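Local atomic coordinates of succinate-acetate/proton symporter SatP (PDB entry 5ZUG), a protein that forms a hexameric acetate channel of the GPR1/FUN34/YaaH family and probably moves acetate and succinate, with protons, across the bacterial membrane. Residues A[17-22]-A[164-169]; A[50-55]-A[72-77]. One frame throughout, in Å; residues are numbered along the deposited sequence.

Contact 1 (A[17-22]-A[164-169]). With BNG (nonyl beta-D-glucopyranoside), chain G.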
loop_
_atom_site.group_PDB
_atom_site.type_symbol
_atom_site.label_atom_id
_atom_site.label_comp_id
_atom_site.label_asym_id
_atom_site.label_seq_id
_atom_site.Cartn_x
_atom_site.Cartn_y
_atom_site.Cartn_z
ATOM N N MET A 17 5.347 0.432 -22.360
ATOM C CA MET A 17 4.721 1.731 -22.562
ATOM C C MET A 17 5.201 2.739 -21.530
ATOM O O MET A 17 5.567 3.873 -21.863
ATOM C CB MET A 17 3.203 1.622 -22.483
ATOM C CG MET A 17 2.538 1.069 -23.692
ATOM S SD MET A 17 3.064 1.838 -25.237
ATOM C CE MET A 17 2.910 3.602 -24.939
ATOM N N GLY A 18 5.138 2.353 -20.256
ATOM C CA GLY A 18 5.565 3.241 -19.189
ATOM C C GLY A 18 6.995 3.685 -19.370
ATOM O O GLY A 18 7.302 4.876 -19.322
ATOM N N PHE A 19 7.898 2.722 -19.545
ATOM C CA PHE A 19 9.291 3.051 -19.803
ATOM C C PHE A 19 9.437 3.945 -21.026
ATOM O O PHE A 19 10.035 5.021 -20.954
ATOM C CB PHE A 19 10.101 1.776 -19.995
ATOM C CG PHE A 19 11.449 2.018 -20.588
ATOM C CD1 PHE A 19 12.520 2.301 -19.780
ATOM C CD2 PHE A 19 11.640 1.986 -21.964
ATOM C CE1 PHE A 19 13.758 2.527 -20.326
ATOM C CE2 PHE A 19 12.878 2.231 -22.513
ATOM C CZ PHE A 19 13.938 2.483 -21.696
ATOM N N GLY A 20 8.903 3.516 -22.165
ATOM C CA GLY A 20 9.224 4.197 -23.408
ATOM C C GLY A 20 8.718 5.626 -23.446
ATOM O O GLY A 20 9.456 6.555 -23.789
ATOM N N MET A 21 7.436 5.809 -23.118
ATOM C CA MET A 21 6.808 7.127 -23.124
ATOM C C MET A 21 7.536 8.095 -22.173
ATOM O O MET A 21 7.768 9.267 -22.509
ATOM C CB MET A 21 5.326 6.947 -22.774
ATOM C CG MET A 21 4.435 8.058 -23.229
ATOM S SD MET A 21 2.687 7.894 -22.806
ATOM C CE MET A 21 2.057 6.727 -23.963
ATOM N N THR A 22 7.909 7.622 -20.981
ATOM C CA THR A 22 8.664 8.441 -20.039
ATOM C C THR A 22 10.066 8.763 -20.552
ATOM O O THR A 22 10.601 9.839 -20.262
ATOM C CB THR A 22 8.740 7.730 -18.689
ATOM O OG1 THR A 22 7.413 7.478 -18.225
ATOM C CG2 THR A 22 9.473 8.567 -17.682
ATOM N N ALA A 164 10.963 5.324 -28.476
ATOM C CA ALA A 164 10.073 4.982 -29.582
ATOM C C ALA A 164 10.066 3.479 -29.846
ATOM O O ALA A 164 8.997 2.896 -30.085
ATOM C CB ALA A 164 10.460 5.765 -30.835
ATOM N N SER A 165 11.232 2.817 -29.728
ATOM C CA SER A 165 11.278 1.365 -29.949
ATOM C C SER A 165 10.386 0.637 -28.963
ATOM O O SER A 165 9.646 -0.270 -29.346
ATOM C CB SER A 165 12.696 0.798 -29.818
ATOM O OG SER A 165 13.654 1.564 -30.474
ATOM N N ALA A 166 10.471 1.001 -27.673
ATOM C CA ALA A 166 9.700 0.316 -26.640
ATOM C C ALA A 166 8.214 0.459 -26.884
ATOM O O ALA A 166 7.442 -0.476 -26.641
ATOM C CB ALA A 166 10.073 0.850 -25.258
ATOM N N ILE A 167 7.794 1.633 -27.358
ATOM C CA ILE A 167 6.385 1.861 -27.662
ATOM C C ILE A 167 5.944 0.996 -28.828
ATOM O O ILE A 167 4.882 0.363 -28.788
ATOM C CB ILE A 167 6.132 3.349 -27.950
ATOM C CG1 ILE A 167 6.413 4.181 -26.685
ATOM C CG2 ILE A 167 4.722 3.544 -28.446
ATOM C CD1 ILE A 167 6.171 5.633 -26.850
ATOM N N TYR A 168 6.760 0.952 -29.885
ATOM C CA TYR A 168 6.434 0.123 -31.038
ATOM C C TYR A 168 6.393 -1.347 -30.651
ATOM O O TYR A 168 5.431 -2.058 -30.962
ATOM C CB TYR A 168 7.462 0.346 -32.137
ATOM C CG TYR A 168 7.191 -0.510 -33.340
ATOM C CD1 TYR A 168 6.133 -0.202 -34.202
ATOM C CD2 TYR A 168 7.953 -1.655 -33.588
ATOM C CE1 TYR A 168 5.869 -0.984 -35.293
ATOM C CE2 TYR A 168 7.693 -2.455 -34.680
ATOM C CZ TYR A 168 6.649 -2.120 -35.530
ATOM O OH TYR A 168 6.390 -2.913 -36.623
ATOM N N LEU A 169 7.416 -1.801 -29.920
ATOM C CA LEU A 169 7.475 -3.184 -29.467
ATOM C C LEU A 169 6.239 -3.538 -28.637
ATOM O O LEU A 169 5.609 -4.576 -28.848
ATOM C CB LEU A 169 8.734 -3.401 -28.633
ATOM C CG LEU A 169 8.827 -4.852 -28.162
ATOM C CD1 LEU A 169 8.792 -5.726 -29.420
ATOM C CD2 LEU A 169 10.010 -5.177 -27.225
HETATM C C1 BNG G . 9.080 -10.885 -22.801
HETATM C C2 BNG G . 8.238 -11.054 -24.053
HETATM C C3 BNG G . 7.678 -12.393 -23.983
HETATM C C4 BNG G . 8.789 -13.302 -24.339
HETATM C C5 BNG G . 9.891 -13.245 -23.273
HETATM C C6 BNG G . 11.223 -12.945 -23.834
HETATM C "C1'" BNG G . 10.619 -9.601 -21.795
HETATM C "C2'" BNG G . 10.307 -8.109 -21.709
HETATM C "C3'" BNG G . 11.392 -7.417 -20.897
HETATM C "C4'" BNG G . 11.619 -6.012 -21.503
HETATM C "C5'" BNG G . 11.958 -5.041 -20.373
HETATM C "C6'" BNG G . 12.195 -3.719 -21.109
HETATM C "C7'" BNG G . 11.970 -2.559 -20.147
HETATM C "C8'" BNG G . 13.280 -1.768 -20.138
HETATM C "C9'" BNG G . 13.552 -1.257 -21.548
HETATM O O1 BNG G . 10.055 -10.002 -23.004
HETATM O O2 BNG G . 7.162 -10.140 -24.150
HETATM O O3 BNG G . 6.569 -12.569 -24.882
HETATM O O4 BNG G . 8.227 -14.600 -24.476
HETATM O O5 BNG G . 9.806 -12.112 -22.352
HETATM O O6 BNG G . 11.577 -11.902 -22.988
#

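Contact 2 (A[50-55]-A[72-77]). With BNG (nonyl beta-D-glucopyranoside), chain G.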
loop_
_atom_site.group_PDB
_atom_site.type_symbol
_atom_site.label_atom_id
_atom_site.label_comp_id
_atom_site.label_asym_id
_atom_site.label_seq_id
_atom_site.Cartn_x
_atom_site.Cartn_y
_atom_site.Cartn_z
ATOM N N ILE A 50 5.881 3.501 -11.245
ATOM C CA ILE A 50 4.901 2.604 -10.625
ATOM C C ILE A 50 4.379 1.560 -11.619
ATOM O O ILE A 50 4.454 0.352 -11.363
ATOM C CB ILE A 50 3.743 3.405 -9.999
ATOM C CG1 ILE A 50 4.242 4.328 -8.862
ATOM C CG2 ILE A 50 2.578 2.480 -9.620
ATOM C CD1 ILE A 50 4.754 3.598 -7.678
ATOM N N ALA A 51 3.817 1.997 -12.748
ATOM C CA ALA A 51 3.216 1.040 -13.668
ATOM C C ALA A 51 4.235 0.006 -14.149
ATOM O O ALA A 51 3.901 -1.163 -14.335
ATOM C CB ALA A 51 2.584 1.773 -14.850
ATOM N N GLN A 52 5.488 0.417 -14.345
ATOM C CA GLN A 52 6.509 -0.528 -14.782
ATOM C C GLN A 52 6.884 -1.502 -13.676
ATOM O O GLN A 52 7.319 -2.619 -13.956
ATOM C CB GLN A 52 7.741 0.214 -15.282
ATOM C CG GLN A 52 8.616 -0.663 -16.115
ATOM C CD GLN A 52 9.795 0.024 -16.718
ATOM O OE1 GLN A 52 9.865 1.233 -16.757
ATOM N NE2 GLN A 52 10.722 -0.751 -17.227
ATOM N N ILE A 53 6.825 -1.062 -12.427
ATOM C CA ILE A 53 7.026 -1.962 -11.307
ATOM C C ILE A 53 5.888 -2.968 -11.243
ATOM O O ILE A 53 6.096 -4.131 -10.893
ATOM C CB ILE A 53 7.200 -1.146 -10.007
ATOM C CG1 ILE A 53 8.573 -0.446 -10.016
ATOM C CG2 ILE A 53 7.024 -2.016 -8.767
ATOM C CD1 ILE A 53 8.719 0.592 -9.001
ATOM N N PHE A 54 4.664 -2.540 -11.556
ATOM C CA PHE A 54 3.565 -3.497 -11.711
ATOM C C PHE A 54 3.888 -4.557 -12.765
ATOM O O PHE A 54 3.822 -5.757 -12.492
ATOM C CB PHE A 54 2.249 -2.783 -12.047
ATOM C CG PHE A 54 1.654 -2.042 -10.888
ATOM C CD1 PHE A 54 2.075 -2.279 -9.606
ATOM C CD2 PHE A 54 0.653 -1.133 -11.082
ATOM C CE1 PHE A 54 1.525 -1.600 -8.549
ATOM C CE2 PHE A 54 0.096 -0.468 -10.021
ATOM C CZ PHE A 54 0.529 -0.714 -8.754
ATOM N N ALA A 55 4.228 -4.119 -13.978
ATOM C CA ALA A 55 4.607 -5.023 -15.054
ATOM C C ALA A 55 5.682 -5.996 -14.601
ATOM O O ALA A 55 5.644 -7.185 -14.939
ATOM C CB ALA A 55 5.084 -4.229 -16.265
ATOM N N THR A 72 10.972 -4.392 -13.192
ATOM C CA THR A 72 10.985 -3.982 -11.791
ATOM C C THR A 72 12.168 -3.066 -11.478
ATOM O O THR A 72 12.039 -2.143 -10.656
ATOM C CB THR A 72 11.002 -5.203 -10.884
ATOM O OG1 THR A 72 10.076 -6.167 -11.376
ATOM C CG2 THR A 72 10.575 -4.820 -9.479
ATOM N N SER A 73 13.347 -3.330 -12.078
ATOM C CA SER A 73 14.511 -2.475 -11.832
ATOM C C SER A 73 14.362 -1.098 -12.471
ATOM O O SER A 73 14.688 -0.090 -11.846
ATOM C CB SER A 73 15.780 -3.146 -12.335
ATOM O OG SER A 73 16.050 -4.272 -11.548
ATOM N N TYR A 74 13.856 -1.026 -13.700
ATOM C CA TYR A 74 13.754 0.255 -14.385
ATOM C C TYR A 74 12.616 1.107 -13.858
ATOM O O TYR A 74 12.683 2.336 -13.966
ATOM C CB TYR A 74 13.589 0.059 -15.878
ATOM C CG TYR A 74 14.829 -0.452 -16.539
ATOM C CD1 TYR A 74 16.060 0.229 -16.412
ATOM C CD2 TYR A 74 14.787 -1.645 -17.258
ATOM C CE1 TYR A 74 17.199 -0.257 -17.036
ATOM C CE2 TYR A 74 15.903 -2.147 -17.872
ATOM C CZ TYR A 74 17.106 -1.466 -17.764
ATOM O OH TYR A 74 18.180 -2.047 -18.401
ATOM N N GLY A 75 11.530 0.490 -13.389
ATOM C CA GLY A 75 10.534 1.242 -12.646
ATOM C C GLY A 75 11.125 1.854 -11.395
ATOM O O GLY A 75 10.834 2.998 -11.054
ATOM N N SER A 76 11.976 1.101 -10.704
ATOM C CA SER A 76 12.710 1.642 -9.562
ATOM C C SER A 76 13.694 2.733 -9.968
ATOM O O SER A 76 13.857 3.710 -9.231
ATOM C CB SER A 76 13.441 0.527 -8.811
ATOM O OG SER A 76 12.526 -0.376 -8.224
ATOM N N PHE A 77 14.376 2.584 -11.113
ATOM C CA PHE A 77 15.274 3.641 -11.570
ATOM C C PHE A 77 14.527 4.956 -11.725
ATOM O O PHE A 77 14.979 6.001 -11.252
ATOM C CB PHE A 77 15.916 3.291 -12.902
ATOM C CG PHE A 77 16.431 4.504 -13.645
ATOM C CD1 PHE A 77 17.670 5.057 -13.325
ATOM C CD2 PHE A 77 15.677 5.104 -14.655
ATOM C CE1 PHE A 77 18.160 6.186 -14.000
ATOM C CE2 PHE A 77 16.156 6.225 -15.324
ATOM C CZ PHE A 77 17.412 6.768 -14.989
HETATM C C1 BNG G . 9.080 -10.885 -22.801
HETATM C C2 BNG G . 8.238 -11.054 -24.053
HETATM C C3 BNG G . 7.678 -12.393 -23.983
HETATM C C4 BNG G . 8.789 -13.302 -24.339
HETATM C C5 BNG G . 9.891 -13.245 -23.273
HETATM C C6 BNG G . 11.223 -12.945 -23.834
HETATM C "C1'" BNG G . 10.619 -9.601 -21.795
HETATM C "C2'" BNG G . 10.307 -8.109 -21.709
HETATM C "C3'" BNG G . 11.392 -7.417 -20.897
HETATM C "C4'" BNG G . 11.619 -6.012 -21.503
HETATM C "C5'" BNG G . 11.958 -5.041 -20.373
HETATM C "C6'" BNG G . 12.195 -3.719 -21.109
HETATM C "C7'" BNG G . 11.970 -2.559 -20.147
HETATM C "C8'" BNG G . 13.280 -1.768 -20.138
HETATM C "C9'" BNG G . 13.552 -1.257 -21.548
HETATM O O1 BNG G . 10.055 -10.002 -23.004
HETATM O O2 BNG G . 7.162 -10.140 -24.150
HETATM O O3 BNG G . 6.569 -12.569 -24.882
HETATM O O4 BNG G . 8.227 -14.600 -24.476
HETATM O O5 BNG G . 9.806 -12.112 -22.352
HETATM O O6 BNG G . 11.577 -11.902 -22.988
#

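Contact 1 (A[17-22]-A[164-169])
Ile-167 lays its side chain across the helix carrying Met-17, Gly-20 and Met-21, and both of its branches are used. Met-17 CE lies 3.9 Å from Ile-167 CG2 and also touches the root of the other branch at CG1, while CD1 runs on to the backbone of Met-21. The methionine starts out pointing away from its partner; bends at chi2 (-49°) and chi3 (-50°) fold SD and CE back, and the two side chains cross at about a right angle. A flexible thioether suits this place because it can curl round a branched neighbour. About a turn on from Met-17, Gly-20 CA lies 3.9 Å from Ala-166 CB. Glycine and alanine fit here for their small size: a beta carbon on Gly-20 would probably crowd both Ala-166 CB and Ile-167 CG1, and the segment axes approach to 7.6 Å. The same methyl lies at the edge of the Phe-19 ring, in its plane, with Ala-166 CB 3.8 Å from Phe-19 CD2. Over one face of that ring stands the terminal carbon C9' of the nonyl glucoside, 3.6 Å above the centre. The contact thus joins helix 12-31 to helix 149-179 in a broadly antiparallel (147°), apolar pairing. Helix 38-58 lies against Met-17, Phe-19 and Met-21, helix 124-146 backs Ser-165 and Leu-169, and Phe-111 of a second subunit packs on Met-17.

Contact 2 (A[50-55]-A[72-77])
Thr-72 faces Ile-53 at the start of the pairing, their CA atoms 4.5 Å apart, and Thr-72 O lies 3.9 Å from Ile-53 CG1. Its hydroxyl bonds back to Leu-68 O, so a polar side chain is accommodated in a buried helix. Tyr-74 begins beside the other segment but carries its ring off toward the detergent tail: Tyr-74 CD2 is close to C8' of the nonyl glucoside, and its hydroxyl is hydrogen-bonded to Thr-112. The amide end of Gln-52 lies against Tyr-74 CB, near the plane of the ring at its edge, with amide and ring planes 33° apart; it also touches C7' of the tail and packs on Phe-19. The glutamine gets there by an extended chain whose CG is anti to the backbone N (chi1 -162°), reaching past Gly-75. Cutting Gln-52 back to an alanine is likely to open a gap beside Tyr-74 CB and Phe-19 and remove one wall from around the alkyl tail. Gly-75 lets the helices close to 7.4 Å between segment axes; Ile-53 CD1 lies 3.6 Å from Gly-75 C, and a beta carbon on the glycine would probably crowd Ile-53 CG1. Ser-76 OG lies 4.0 Å from Ile-53 CD1. It donates to Thr-72 O (3.0 Å from Ser-76 OG), and that carbonyl also accepts from Ser-76 N. Bonding to their own helix meets most of the polar need of Thr-72 and Ser-76, so both can pack against Ile-53, and the antiparallel helices 38-58 and 65-86 meet here by close van der Waals fit.

Overall arrangement
Contacts 1 and 2 have centres about 13 Å apart and meet where the amide end of Gln-52 packs on Phe-19. Both contribute to one pocket: the nonyl chain of the detergent ends among Phe-19, Gln-52 and Tyr-74, while the detergent is also hydrogen-bonded to Glu-173 and Asn-64. In sequence, the 50-55/72-77 pairing falls wholly between the two halves of contact 1, whose segments bring the first and last helices of the bundle together. Each pairing relies on a glycine for close approach. Contact 1 also touches one neighbouring subunit and contact 2 two, within the hexamer.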